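PDB 3S8D: coenzyme A transferase from Yersinia pestis, which probably transfers coenzyme A between an acyl-CoA and a carboxylic acid such as acetate. Local coordinates for residues A57-A62 with I85-L90; F75-I80 with F100-E105; L134-I139 with S167-S172; Q282-D287 with A327-V332. One frame throughout, in Å; residues are numbered along the deposited sequence.

Contact 1 (A57-A62 with I85-L90); sequences ALADRA and ILRYEL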
loop_
_atom_site.group_PDB
_atom_site.type_symbol
_atom_site.label_atom_id
_atom_site.label_comp_id
_atom_site.label_asym_id
_atom_site.label_seq_id
_atom_site.Cartn_x
_atom_site.Cartn_y
_atom_site.Cartn_z
ATOM N N ALA A 57 31.118 4.954 23.651
ATOM C CA ALA A 57 32.376 5.427 23.074
ATOM C C ALA A 57 32.175 6.515 22.018
ATOM O O ALA A 57 32.993 7.424 21.894
ATOM C CB ALA A 57 33.169 4.264 22.487
ATOM N N LEU A 58 31.097 6.412 21.245
ATOM C CA LEU A 58 30.827 7.381 20.181
ATOM C C LEU A 58 30.271 8.683 20.747
ATOM O O LEU A 58 30.657 9.778 20.320
ATOM C CB LEU A 58 29.829 6.803 19.179
ATOM C CG LEU A 58 29.406 7.692 18.012
ATOM C CD1 LEU A 58 30.551 7.855 17.010
ATOM C CD2 LEU A 58 28.190 7.072 17.340
ATOM N N ALA A 59 29.346 8.546 21.697
ATOM C CA ALA A 59 28.750 9.685 22.377
ATOM C C ALA A 59 29.861 10.577 22.926
ATOM O O ALA A 59 29.910 11.783 22.660
ATOM C CB ALA A 59 27.856 9.213 23.507
ATOM N N ASP A 60 30.749 9.965 23.697
ATOM C CA ASP A 60 31.804 10.689 24.380
ATOM C C ASP A 60 32.815 11.270 23.388
ATOM O O ASP A 60 33.341 12.371 23.588
ATOM C CB ASP A 60 32.458 9.775 25.411
ATOM C CG ASP A 60 31.439 9.204 26.393
ATOM O OD1 ASP A 60 30.225 9.460 26.198
ATOM O OD2 ASP A 60 31.841 8.492 27.342
ATOM N N ARG A 61 33.065 10.550 22.304
ATOM C CA ARG A 61 33.879 11.102 21.231
ATOM C C ARG A 61 33.230 12.369 20.687
ATOM O O ARG A 61 33.913 13.319 20.314
ATOM C CB ARG A 61 34.079 10.074 20.120
ATOM C CG ARG A 61 34.516 10.689 18.816
ATOM C CD ARG A 61 35.374 9.738 18.008
ATOM N NE ARG A 61 36.068 10.460 16.947
ATOM C CZ ARG A 61 35.982 10.165 15.653
ATOM N NH1 ARG A 61 35.238 9.139 15.247
ATOM N NH2 ARG A 61 36.652 10.888 14.760
ATOM N N ALA A 62 31.901 12.385 20.655
ATOM C CA ALA A 62 31.159 13.546 20.187
ATOM C C ALA A 62 31.203 14.660 21.232
ATOM O O ALA A 62 31.354 15.845 20.914
ATOM C CB ALA A 62 29.714 13.163 19.904
ATOM N N ILE A 85 24.518 8.524 22.357
ATOM C CA ILE A 85 24.653 9.329 21.150
ATOM C C ILE A 85 23.414 10.129 20.704
ATOM O O ILE A 85 23.526 10.952 19.784
ATOM C CB ILE A 85 25.029 8.439 19.990
ATOM C CG1 ILE A 85 23.829 7.565 19.614
ATOM C CG2 ILE A 85 26.210 7.580 20.378
ATOM C CD1 ILE A 85 24.030 6.835 18.310
ATOM N N LEU A 86 22.246 9.888 21.306
ATOM C CA LEU A 86 21.067 10.693 20.963
ATOM C C LEU A 86 20.630 11.614 22.101
ATOM O O LEU A 86 19.484 12.095 22.118
ATOM C CB LEU A 86 19.891 9.829 20.499
ATOM C CG LEU A 86 20.189 8.884 19.335
ATOM C CD1 LEU A 86 18.973 8.004 19.047
ATOM C CD2 LEU A 86 20.635 9.666 18.091
ATOM N N ARG A 87 21.546 11.865 23.036
ATOM C CA ARG A 87 21.339 12.910 24.037
ATOM C C ARG A 87 21.188 14.269 23.345
ATOM O O ARG A 87 21.914 14.580 22.388
ATOM C CB ARG A 87 22.495 12.952 25.045
ATOM C CG ARG A 87 22.296 12.052 26.268
ATOM C CD ARG A 87 23.383 12.289 27.326
ATOM N NE ARG A 87 24.726 12.381 26.743
ATOM C CZ ARG A 87 25.603 11.371 26.676
ATOM N NH1 ARG A 87 25.292 10.168 27.159
ATOM N NH2 ARG A 87 26.802 11.562 26.126
ATOM N N TYR A 88 20.238 15.065 23.823
ATOM C CA TYR A 88 19.962 16.373 23.230
ATOM C C TYR A 88 21.210 17.255 23.036
ATOM O O TYR A 88 21.324 17.962 22.028
ATOM C CB TYR A 88 18.907 17.113 24.059
ATOM C CG TYR A 88 18.431 18.389 23.411
ATOM C CD1 TYR A 88 17.490 18.360 22.385
ATOM C CD2 TYR A 88 18.927 19.627 23.815
ATOM C CE1 TYR A 88 17.056 19.526 21.778
ATOM C CE2 TYR A 88 18.497 20.799 23.214
ATOM C CZ TYR A 88 17.565 20.742 22.195
ATOM O OH TYR A 88 17.133 21.904 21.595
ATOM N N GLU A 89 22.135 17.205 23.998
ATOM C CA GLU A 89 23.342 18.043 23.981
ATOM C C GLU A 89 24.252 17.736 22.794
ATOM O O GLU A 89 24.976 18.615 22.311
ATOM C CB GLU A 89 24.142 17.890 25.284
ATOM C CG GLU A 89 23.331 18.096 26.571
ATOM C CD GLU A 89 22.594 16.832 27.032
ATOM O OE1 GLU A 89 23.011 16.234 28.052
ATOM O OE2 GLU A 89 21.592 16.436 26.388
ATOM N N LEU A 90 24.205 16.485 22.336
ATOM C CA LEU A 90 25.048 16.005 21.243
ATOM C C LEU A 90 24.432 16.305 19.876
ATOM O O LEU A 90 25.090 16.174 18.841
ATOM C CB LEU A 90 25.285 14.501 21.400
ATOM C CG LEU A 90 26.464 14.104 22.292
ATOM C CD1 LEU A 90 26.605 15.086 23.456
ATOM C CD2 LEU A 90 26.384 12.651 22.796
#

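Contact 2 (F75-I80 with F100-E105); sequences FETAKI and FVTAVE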
loop_
_atom_site.group_PDB
_atom_site.type_symbol
_atom_site.label_atom_id
_atom_site.label_comp_id
_atom_site.label_asym_id
_atom_site.label_seq_id
_atom_site.Cartn_x
_atom_site.Cartn_y
_atom_site.Cartn_z
ATOM N N PHE A 75 15.822 2.659 12.656
ATOM C CA PHE A 75 14.454 2.404 13.070
ATOM C C PHE A 75 14.465 1.988 14.549
ATOM O O PHE A 75 15.402 1.304 14.995
ATOM C CB PHE A 75 13.914 1.228 12.268
ATOM C CG PHE A 75 13.061 1.623 11.107
ATOM C CD1 PHE A 75 11.688 1.786 11.268
ATOM C CD2 PHE A 75 13.625 1.826 9.850
ATOM C CE1 PHE A 75 10.886 2.152 10.195
ATOM C CE2 PHE A 75 12.828 2.199 8.769
ATOM C CZ PHE A 75 11.458 2.360 8.949
ATOM N N GLU A 76 13.446 2.386 15.310
ATOM C CA GLU A 76 13.197 1.742 16.602
ATOM C C GLU A 76 14.319 1.953 17.618
ATOM O O GLU A 76 15.059 1.007 17.950
ATOM C CB GLU A 76 12.997 0.232 16.393
ATOM C CG GLU A 76 12.492 -0.532 17.609
ATOM C CD GLU A 76 10.992 -0.397 17.781
ATOM O OE1 GLU A 76 10.294 -0.179 16.758
ATOM O OE2 GLU A 76 10.512 -0.509 18.931
ATOM N N THR A 77 14.430 3.179 18.125
ATOM C CA THR A 77 15.480 3.510 19.083
ATOM C C THR A 77 15.069 3.138 20.500
ATOM O O THR A 77 13.889 3.208 20.860
ATOM C CB THR A 77 15.831 5.008 19.038
ATOM O OG1 THR A 77 17.006 5.255 19.825
ATOM C CG2 THR A 77 14.675 5.842 19.579
ATOM N N ALA A 78 16.040 2.730 21.304
ATOM C CA ALA A 78 15.789 2.524 22.727
ATOM C C ALA A 78 16.696 3.430 23.565
ATOM O O ALA A 78 17.473 4.233 23.016
ATOM C CB ALA A 78 15.987 1.068 23.104
ATOM N N LYS A 79 16.604 3.285 24.888
ATOM C CA LYS A 79 17.372 4.117 25.807
ATOM C C LYS A 79 18.870 3.997 25.554
ATOM O O LYS A 79 19.634 4.901 25.890
ATOM C CB LYS A 79 17.048 3.772 27.265
ATOM C CG LYS A 79 15.576 3.935 27.629
ATOM C CD LYS A 79 15.331 3.815 29.143
ATOM C CE LYS A 79 15.474 5.168 29.866
ATOM N NZ LYS A 79 14.426 5.398 30.917
ATOM N N ILE A 80 19.291 2.890 24.954
ATOM C CA ILE A 80 20.709 2.691 24.680
ATOM C C ILE A 80 21.243 3.860 23.851
ATOM O O ILE A 80 22.170 4.557 24.261
ATOM C CB ILE A 80 20.976 1.335 23.973
ATOM C CG1 ILE A 80 20.463 0.181 24.847
ATOM C CG2 ILE A 80 22.465 1.166 23.636
ATOM C CD1 ILE A 80 20.799 -1.213 24.322
ATOM N N PHE A 100 11.393 6.485 11.913
ATOM C CA PHE A 100 10.126 6.306 12.583
ATOM C C PHE A 100 10.230 6.870 13.987
ATOM O O PHE A 100 11.177 6.590 14.709
ATOM C CB PHE A 100 9.761 4.832 12.630
ATOM C CG PHE A 100 8.435 4.565 13.243
ATOM C CD1 PHE A 100 7.314 4.426 12.441
ATOM C CD2 PHE A 100 8.300 4.454 14.623
ATOM C CE1 PHE A 100 6.074 4.176 13.001
ATOM C CE2 PHE A 100 7.064 4.201 15.195
ATOM C CZ PHE A 100 5.952 4.060 14.385
ATOM N N VAL A 101 9.246 7.662 14.378
ATOM C CA VAL A 101 9.363 8.415 15.618
ATOM C C VAL A 101 8.934 7.614 16.855
ATOM O O VAL A 101 7.779 7.173 16.963
ATOM C CB VAL A 101 8.599 9.742 15.520
ATOM C CG1 VAL A 101 8.735 10.545 16.817
ATOM C CG2 VAL A 101 9.110 10.541 14.315
ATOM N N THR A 102 9.888 7.423 17.768
ATOM C CA THR A 102 9.645 6.790 19.064
ATOM C C THR A 102 9.441 7.865 20.134
ATOM O O THR A 102 9.532 9.068 19.856
ATOM C CB THR A 102 10.843 5.906 19.509
ATOM O OG1 THR A 102 11.312 5.106 18.412
ATOM C CG2 THR A 102 10.463 5.000 20.686
ATOM N N ALA A 103 9.178 7.414 21.358
ATOM C CA ALA A 103 9.058 8.285 22.519
ATOM C C ALA A 103 10.346 9.067 22.725
ATOM O O ALA A 103 10.324 10.204 23.211
ATOM C CB ALA A 103 8.738 7.462 23.761
ATOM N N VAL A 104 11.464 8.442 22.362
ATOM C CA VAL A 104 12.785 9.052 22.493
ATOM C C VAL A 104 12.942 10.291 21.595
ATOM O O VAL A 104 13.599 11.266 21.980
ATOM C CB VAL A 104 13.907 8.019 22.199
ATOM C CG1 VAL A 104 15.286 8.696 22.100
ATOM C CG2 VAL A 104 13.913 6.929 23.253
ATOM N N GLU A 105 12.334 10.259 20.411
ATOM C CA GLU A 105 12.377 11.413 19.515
ATOM C C GLU A 105 11.272 12.412 19.848
ATOM O O GLU A 105 11.450 13.614 19.651
ATOM C CB GLU A 105 12.312 11.003 18.032
ATOM C CG GLU A 105 13.468 10.123 17.549
ATOM C CD GLU A 105 13.143 8.635 17.654
ATOM O OE1 GLU A 105 12.035 8.312 18.115
ATOM O OE2 GLU A 105 13.975 7.789 17.268
#

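Contact 3 (L134-I139 with S167-S172); sequences LLAEEI and SRIARS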
loop_
_atom_site.group_PDB
_atom_site.type_symbol
_atom_site.label_atom_id
_atom_site.label_comp_id
_atom_site.label_asym_id
_atom_site.label_seq_id
_atom_site.Cartn_x
_atom_site.Cartn_y
_atom_site.Cartn_z
ATOM N N LEU A 134 16.646 1.274 1.072
ATOM C CA LEU A 134 16.804 2.691 1.370
ATOM C C LEU A 134 18.179 2.983 1.988
ATOM O O LEU A 134 18.930 3.840 1.506
ATOM C CB LEU A 134 15.687 3.161 2.313
ATOM C CG LEU A 134 14.641 4.093 1.691
ATOM C CD1 LEU A 134 13.801 3.369 0.644
ATOM C CD2 LEU A 134 13.734 4.703 2.765
ATOM N N LEU A 135 18.498 2.263 3.059
ATOM C CA LEU A 135 19.754 2.472 3.765
ATOM C C LEU A 135 20.931 2.066 2.885
ATOM O O LEU A 135 21.973 2.726 2.906
ATOM C CB LEU A 135 19.763 1.718 5.103
ATOM C CG LEU A 135 18.702 2.245 6.072
ATOM C CD1 LEU A 135 18.214 1.183 7.020
ATOM C CD2 LEU A 135 19.245 3.440 6.845
ATOM N N ALA A 136 20.766 1.007 2.089
ATOM C CA ALA A 136 21.901 0.476 1.324
ATOM C C ALA A 136 22.163 1.251 0.034
ATOM O O ALA A 136 23.317 1.565 -0.285
ATOM C CB ALA A 136 21.739 -1.029 1.038
ATOM N N GLU A 137 21.086 1.562 -0.692
ATOM C CA GLU A 137 21.183 2.114 -2.042
ATOM C C GLU A 137 20.812 3.596 -2.166
ATOM O O GLU A 137 21.472 4.332 -2.905
ATOM C CB GLU A 137 20.332 1.282 -3.011
ATOM C CG GLU A 137 20.767 -0.204 -3.122
ATOM C CD GLU A 137 19.673 -1.100 -3.741
ATOM O OE1 GLU A 137 18.941 -0.610 -4.636
ATOM O OE2 GLU A 137 19.540 -2.285 -3.334
ATOM N N GLU A 138 19.747 4.032 -1.489
ATOM C CA GLU A 138 19.310 5.431 -1.610
ATOM C C GLU A 138 20.064 6.356 -0.654
ATOM O O GLU A 138 20.483 7.448 -1.033
ATOM C CB GLU A 138 17.813 5.564 -1.355
ATOM C CG GLU A 138 16.947 4.563 -2.139
ATOM C CD GLU A 138 16.690 4.974 -3.582
ATOM O OE1 GLU A 138 17.423 5.843 -4.119
ATOM O OE2 GLU A 138 15.744 4.424 -4.181
ATOM N N ILE A 139 20.243 5.909 0.582
ATOM C CA ILE A 139 20.900 6.709 1.616
ATOM C C ILE A 139 22.409 6.462 1.698
ATOM O O ILE A 139 23.190 7.402 1.753
ATOM C CB ILE A 139 20.280 6.417 2.988
ATOM C CG1 ILE A 139 18.801 6.804 2.982
ATOM C CG2 ILE A 139 21.047 7.118 4.082
ATOM C CD1 ILE A 139 17.983 6.186 4.123
ATOM N N SER A 167 20.847 -7.261 8.598
ATOM C CA SER A 167 21.564 -8.350 7.940
ATOM C C SER A 167 22.091 -7.898 6.564
ATOM O O SER A 167 23.066 -8.429 6.053
ATOM C CB SER A 167 20.746 -9.663 7.898
ATOM O OG SER A 167 19.556 -9.554 7.141
ATOM N N ARG A 168 21.465 -6.880 5.991
ATOM C CA ARG A 168 21.917 -6.327 4.719
ATOM C C ARG A 168 22.972 -5.208 4.911
ATOM O O ARG A 168 24.012 -5.158 4.232
ATOM C CB ARG A 168 20.701 -5.784 3.959
ATOM C CG ARG A 168 21.035 -4.886 2.767
ATOM C CD ARG A 168 21.680 -5.688 1.650
ATOM N NE ARG A 168 22.193 -4.847 0.561
ATOM C CZ ARG A 168 21.439 -4.308 -0.398
ATOM N NH1 ARG A 168 20.117 -4.506 -0.409
ATOM N NH2 ARG A 168 22.006 -3.562 -1.347
ATOM N N ILE A 169 22.688 -4.307 5.842
ATOM C CA ILE A 169 23.588 -3.195 6.100
ATOM C C ILE A 169 24.920 -3.707 6.666
ATOM O O ILE A 169 25.995 -3.212 6.307
ATOM C CB ILE A 169 22.950 -2.152 7.046
ATOM C CG1 ILE A 169 21.592 -1.711 6.495
ATOM C CG2 ILE A 169 23.889 -0.957 7.232
ATOM C CD1 ILE A 169 21.593 -1.589 4.999
ATOM N N ALA A 170 24.865 -4.710 7.532
ATOM C CA ALA A 170 26.110 -5.244 8.060
ATOM C C ALA A 170 27.085 -5.564 6.921
ATOM O O ALA A 170 28.305 -5.569 7.115
ATOM C CB ALA A 170 25.872 -6.467 8.949
ATOM N N ARG A 171 26.550 -5.814 5.732
ATOM C CA ARG A 171 27.400 -6.206 4.617
ATOM C C ARG A 171 27.577 -5.100 3.593
ATOM O O ARG A 171 28.525 -5.113 2.812
ATOM C CB ARG A 171 26.843 -7.470 3.982
ATOM C CG ARG A 171 26.747 -8.562 5.000
ATOM C CD ARG A 171 25.902 -9.698 4.537
ATOM N NE ARG A 171 26.252 -10.893 5.293
ATOM C CZ ARG A 171 25.671 -11.266 6.428
ATOM N NH1 ARG A 171 24.693 -10.530 6.967
ATOM N NH2 ARG A 171 26.069 -12.391 7.023
ATOM N N SER A 172 26.659 -4.137 3.594
ATOM C CA SER A 172 26.754 -3.039 2.653
ATOM C C SER A 172 27.646 -1.909 3.213
ATOM O O SER A 172 28.389 -1.260 2.473
ATOM C CB SER A 172 25.357 -2.537 2.283
ATOM O OG SER A 172 24.609 -2.221 3.445
#

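Contact 4 (Q282-D287 with A327-V332); sequences QRKTLD and AQNDNV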
loop_
_atom_site.group_PDB
_atom_site.type_symbol
_atom_site.label_atom_id
_atom_site.label_comp_id
_atom_site.label_asym_id
_atom_site.label_seq_id
_atom_site.Cartn_x
_atom_site.Cartn_y
_atom_site.Cartn_z
ATOM N N GLN A 282 3.727 -26.357 10.754
ATOM C CA GLN A 282 3.616 -27.482 9.830
ATOM C C GLN A 282 2.621 -27.210 8.704
ATOM O O GLN A 282 2.648 -27.909 7.682
ATOM C CB GLN A 282 3.254 -28.780 10.568
ATOM C CG GLN A 282 4.445 -29.447 11.316
ATOM C CD GLN A 282 5.587 -29.781 10.359
ATOM O OE1 GLN A 282 5.349 -30.175 9.209
ATOM N NE2 GLN A 282 6.825 -29.608 10.817
ATOM N N ARG A 283 1.762 -26.196 8.889
ATOM C CA ARG A 283 0.789 -25.775 7.867
ATOM C C ARG A 283 1.304 -24.652 6.955
ATOM O O ARG A 283 0.623 -24.261 6.007
ATOM C CB ARG A 283 -0.512 -25.298 8.518
ATOM C CG ARG A 283 -1.081 -26.251 9.560
ATOM C CD ARG A 283 -1.481 -27.577 8.917
ATOM N NE ARG A 283 -2.128 -28.480 9.872
ATOM C CZ ARG A 283 -3.381 -28.330 10.311
ATOM N NH1 ARG A 283 -4.124 -27.299 9.893
ATOM N NH2 ARG A 283 -3.896 -29.204 11.176
ATOM N N LYS A 284 2.487 -24.119 7.242
ATOM C CA LYS A 284 3.026 -23.038 6.409
ATOM C C LYS A 284 3.459 -23.519 5.027
ATOM O O LYS A 284 3.906 -24.641 4.865
ATOM C CB LYS A 284 4.184 -22.314 7.106
ATOM C CG LYS A 284 3.760 -21.580 8.356
ATOM C CD LYS A 284 4.586 -20.328 8.573
ATOM C CE LYS A 284 6.070 -20.616 8.707
ATOM N NZ LYS A 284 6.751 -19.468 9.378
ATOM N N THR A 285 3.312 -22.661 4.030
ATOM C CA THR A 285 3.834 -22.950 2.704
ATOM C C THR A 285 5.326 -22.557 2.622
ATOM O O THR A 285 6.156 -23.299 2.086
ATOM C CB THR A 285 2.978 -22.233 1.641
ATOM O OG1 THR A 285 1.654 -22.794 1.660
ATOM C CG2 THR A 285 3.587 -22.368 0.236
ATOM N N LEU A 286 5.664 -21.406 3.192
ATOM C CA LEU A 286 7.043 -20.927 3.242
ATOM C C LEU A 286 7.645 -21.178 4.628
ATOM O O LEU A 286 6.933 -21.088 5.642
ATOM C CB LEU A 286 7.082 -19.432 2.951
ATOM C CG LEU A 286 6.513 -19.001 1.601
ATOM C CD1 LEU A 286 6.713 -17.502 1.448
ATOM C CD2 LEU A 286 7.181 -19.777 0.440
ATOM N N ASP A 287 8.945 -21.483 4.674
ATOM C CA ASP A 287 9.641 -21.648 5.942
ATOM C C ASP A 287 8.919 -22.665 6.814
ATOM O O ASP A 287 8.793 -22.472 8.035
ATOM C CB ASP A 287 9.719 -20.311 6.707
ATOM C CG ASP A 287 10.241 -19.168 5.851
ATOM O OD1 ASP A 287 11.431 -19.221 5.491
ATOM O OD2 ASP A 287 9.457 -18.218 5.552
ATOM N N ALA A 327 1.378 -13.303 1.982
ATOM C CA ALA A 327 0.178 -13.938 1.436
ATOM C C ALA A 327 0.403 -15.362 0.907
ATOM O O ALA A 327 -0.553 -16.042 0.535
ATOM C CB ALA A 327 -0.406 -13.080 0.343
ATOM N N GLN A 328 1.650 -15.814 0.840
ATOM C CA GLN A 328 1.886 -17.190 0.401
ATOM C C GLN A 328 1.514 -18.233 1.459
ATOM O O GLN A 328 1.301 -19.403 1.133
ATOM C CB GLN A 328 3.312 -17.370 -0.115
ATOM C CG GLN A 328 3.539 -16.616 -1.437
ATOM C CD GLN A 328 4.715 -17.150 -2.217
ATOM O OE1 GLN A 328 5.652 -16.405 -2.542
ATOM N NE2 GLN A 328 4.677 -18.457 -2.541
ATOM N N ASN A 329 1.415 -17.806 2.719
ATOM C CA ASN A 329 0.940 -18.697 3.778
ATOM C C ASN A 329 -0.558 -18.616 3.910
ATOM O O ASN A 329 -1.124 -17.530 3.996
ATOM C CB ASN A 329 1.619 -18.397 5.127
ATOM C CG ASN A 329 3.069 -18.826 5.143
ATOM O OD1 ASN A 329 3.408 -19.875 4.585
ATOM N ND2 ASN A 329 3.939 -18.017 5.762
ATOM N N ASP A 330 -1.205 -19.771 3.919
ATOM C CA ASP A 330 -2.644 -19.796 4.034
ATOM C C ASP A 330 -3.083 -19.412 5.453
ATOM O O ASP A 330 -2.331 -19.582 6.415
ATOM C CB ASP A 330 -3.172 -21.168 3.624
ATOM C CG ASP A 330 -2.848 -21.495 2.165
ATOM O OD1 ASP A 330 -2.530 -20.551 1.400
ATOM O OD2 ASP A 330 -2.911 -22.688 1.783
ATOM N N ASN A 331 -4.286 -18.854 5.566
ATOM C CA ASN A 331 -4.863 -18.541 6.869
ATOM C C ASN A 331 -4.014 -17.617 7.734
ATOM O O ASN A 331 -4.043 -17.701 8.969
ATOM C CB ASN A 331 -5.141 -19.837 7.622
ATOM C CG ASN A 331 -6.044 -20.762 6.846
ATOM O OD1 ASN A 331 -7.130 -20.371 6.420
ATOM N ND2 ASN A 331 -5.597 -21.987 6.646
ATOM N N VAL A 332 -3.238 -16.750 7.089
ATOM C CA VAL A 332 -2.530 -15.708 7.820
ATOM C C VAL A 332 -3.484 -14.995 8.781
ATOM O O VAL A 332 -4.592 -14.594 8.379
ATOM C CB VAL A 332 -1.923 -14.695 6.859
ATOM C CG1 VAL A 332 -1.472 -13.430 7.597
ATOM C CG2 VAL A 332 -0.747 -15.346 6.101
HETATM O O HOH W 1 0.088 -22.422 3.910
#

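Contact 1 (A57-A62 with I85-L90)
With chi1 at 71°, I85 holds CG1 between its backbone N and carbonyl carbon, and this puts the other branch, CG2, anti to the carbonyl carbon and against the helix of 57-62. CG2 of I85 lies 3.5 Å from the backbone N of A59 and 3.7 Å from CD2 of L58, whose side chain runs slantwise past it. A59 is the close point of the helix, its CA only 4.3 Å from the CA of I85, and its CB lies 3.6 Å from I85 N. CD2 of L90 also rests on A59, 3.8 Å from its CB, while L90 CG faces the methyl of A62, one turn on, at 4.1 Å. R87, bent at chi3, brings its guanidinium back toward the helix, where NH2 lies 3.7 Å from A59 CB; D60 OD1 is a little farther from NH2, at 4.0 Å, opposite charges beyond salt-bridge distance that probably attract weakly. Of the hydrophobic residues here, I85 also packs on V72 and I94, L58 on L70, and A62 on I94. The loop between helix 79-82 and strand 94-98 is thus pressed against helix 52-63, alongside strands 70-74 and 94-98 of the parallel N-terminal sheet.

Contact 2 (F75-I80 with F100-E105)
T77 pushes its methyl against the start of helix 103-113, where it meets T102, V104 and E105. Its chi1 of -171° turns OG1 anti to the backbone N and leaves CG2 between N and the carbonyl carbon, on the side of the contact. That methyl meets CB of V104 at 3.5 Å and OG1 of T102 at 3.6 Å. E105 comes from the opposite direction: its chain folds at chi2 (93°), which carries the carboxylate back beside the start of its own helix and sets OE2 3.1 Å from T77 CG2, a tight approach with no polar bond in it. OE2 is instead bonded to the hydroxyl of Y74, so the residue just ahead of 75-80 helps fix the carboxylate. Both segments are the turns that follow parallel strands, 70-74 and 94-98, and lead into helices, the place where ligands commonly bind in Rossmann-like alpha/beta folds. That holds here: E76 and A103 belong to a CoA site, together with R106 one residue beyond 100-105. T102 occupies the N-cap position of helix 103-113, but its side chain makes no capping bond; its OG1 lies against T77 CG2. Farther back, the aromatic rings of F75 and F100 do not stack. F100 sends its ring away and offers CB to the F75 ring, 3.8 Å from CE1 and oblique to the ring plane. The F75 ring also meets that of F128, their planes at about 45°.

Contact 3 (L134-I139 with S167-S172)
R168 and I169 reach across from the second helix to the first, joining two neighbouring helices of the Rossmann-like N-terminal domain; the axes of the two short segments come within 9.6 Å at closest, their directions 48° apart. On the first helix, E138 also bonds to Y371 of the second subunit. R168 comes first along 167-172. Its chain bends at chi2 (69°) and lays the guanidinium over A136, so that A136 CB rests against one face, toward the rim, 3.5 Å from NH2. At the edge, close to the guanidinium plane, E137 OE2 takes a weak hydrogen bond from NH2 at 3.4 Å, part of a salt bridge at the exposed margin of the interface. I169 follows and supplies the apolar part: CD1 lies 3.8 Å from L135 CB and 4.0 Å from A136 CB. Each helix touches its own strand, I169 meeting F144 on strand 143-148 and L135 meeting Y73 on strand 70-74. R171 turns off the other way to a salt bridge with E198, its NH1 also bonded to the carbonyl O of S167. S172 ends the run close to A136, their CA atoms 6.1 Å apart. Its OG lies 3.9 Å from A136 CB and is bonded back to the carbonyl O of R168 at 3.1 Å, standing above the plane of that carbonyl, which also accepts from S172 N.

Contact 4 (Q282-D287 with A327-V332)
N329 OD1 takes two backbone N-H groups in succession, from T285 N at 2.8 Å and from L286 N at 3.1 Å. The L286 bond is nearly straight (173°) and lies in the plane of the amide carbonyl; the T285 donor is tilted from that plane, and its bond is more bent, at 135°. Gripped by two donors, the oxygen settles which way round the amide sits. N329 ND2 is buried here and has no partner in the model; it lies 3.7 Å from K284 CD. K284 NZ is satisfied by the carbonyl oxygens of I261 and R290. In motif terms, an asparagine side-chain oxygen bridges two consecutive N-H groups of a facing loop, joining two irregular loops of the C-terminal half: N329 opens a type II beta turn to V332, where strand 332-337 of the mixed sheet begins, and 282-287 runs up to strand 291-293. A water bridges the same loops. It donates to R283 O, accepts from D330 N at 2.9 Å and is bonded to T285 OG1 at 2.8 Å, so one molecule serves both backbones and the hydroxyl. Beside the polar cluster, L286 puts CD1 against Q328 CB at 3.7 Å, the two side chains passing at a slant. T285 CB comes within 3.3 Å of the carbonyl O of Q328.

Overall arrangement
From the N terminus, contact 1 brings the loop 85-90 back to helix 52-63, spanning strand 70-74 on the way. Contact 2 opens inside that span and closes beyond it, so the two cross along the chain; they also touch, L86 CD1 lying 3.5 Å from T77 OG1. Contact 3 follows in series, joining helices 131-139 and 166-172, with strand 143-148 between them in the chain, and its nearest atoms come within about 5 Å of contact 2. All three belong to the N-terminal parallel sheet and its covering segments. Contact 4 ties the loop before strand 291-293 to the loop leading into strand 332-337 of the mixed sheet, its centre about 44 Å from that of contact 1.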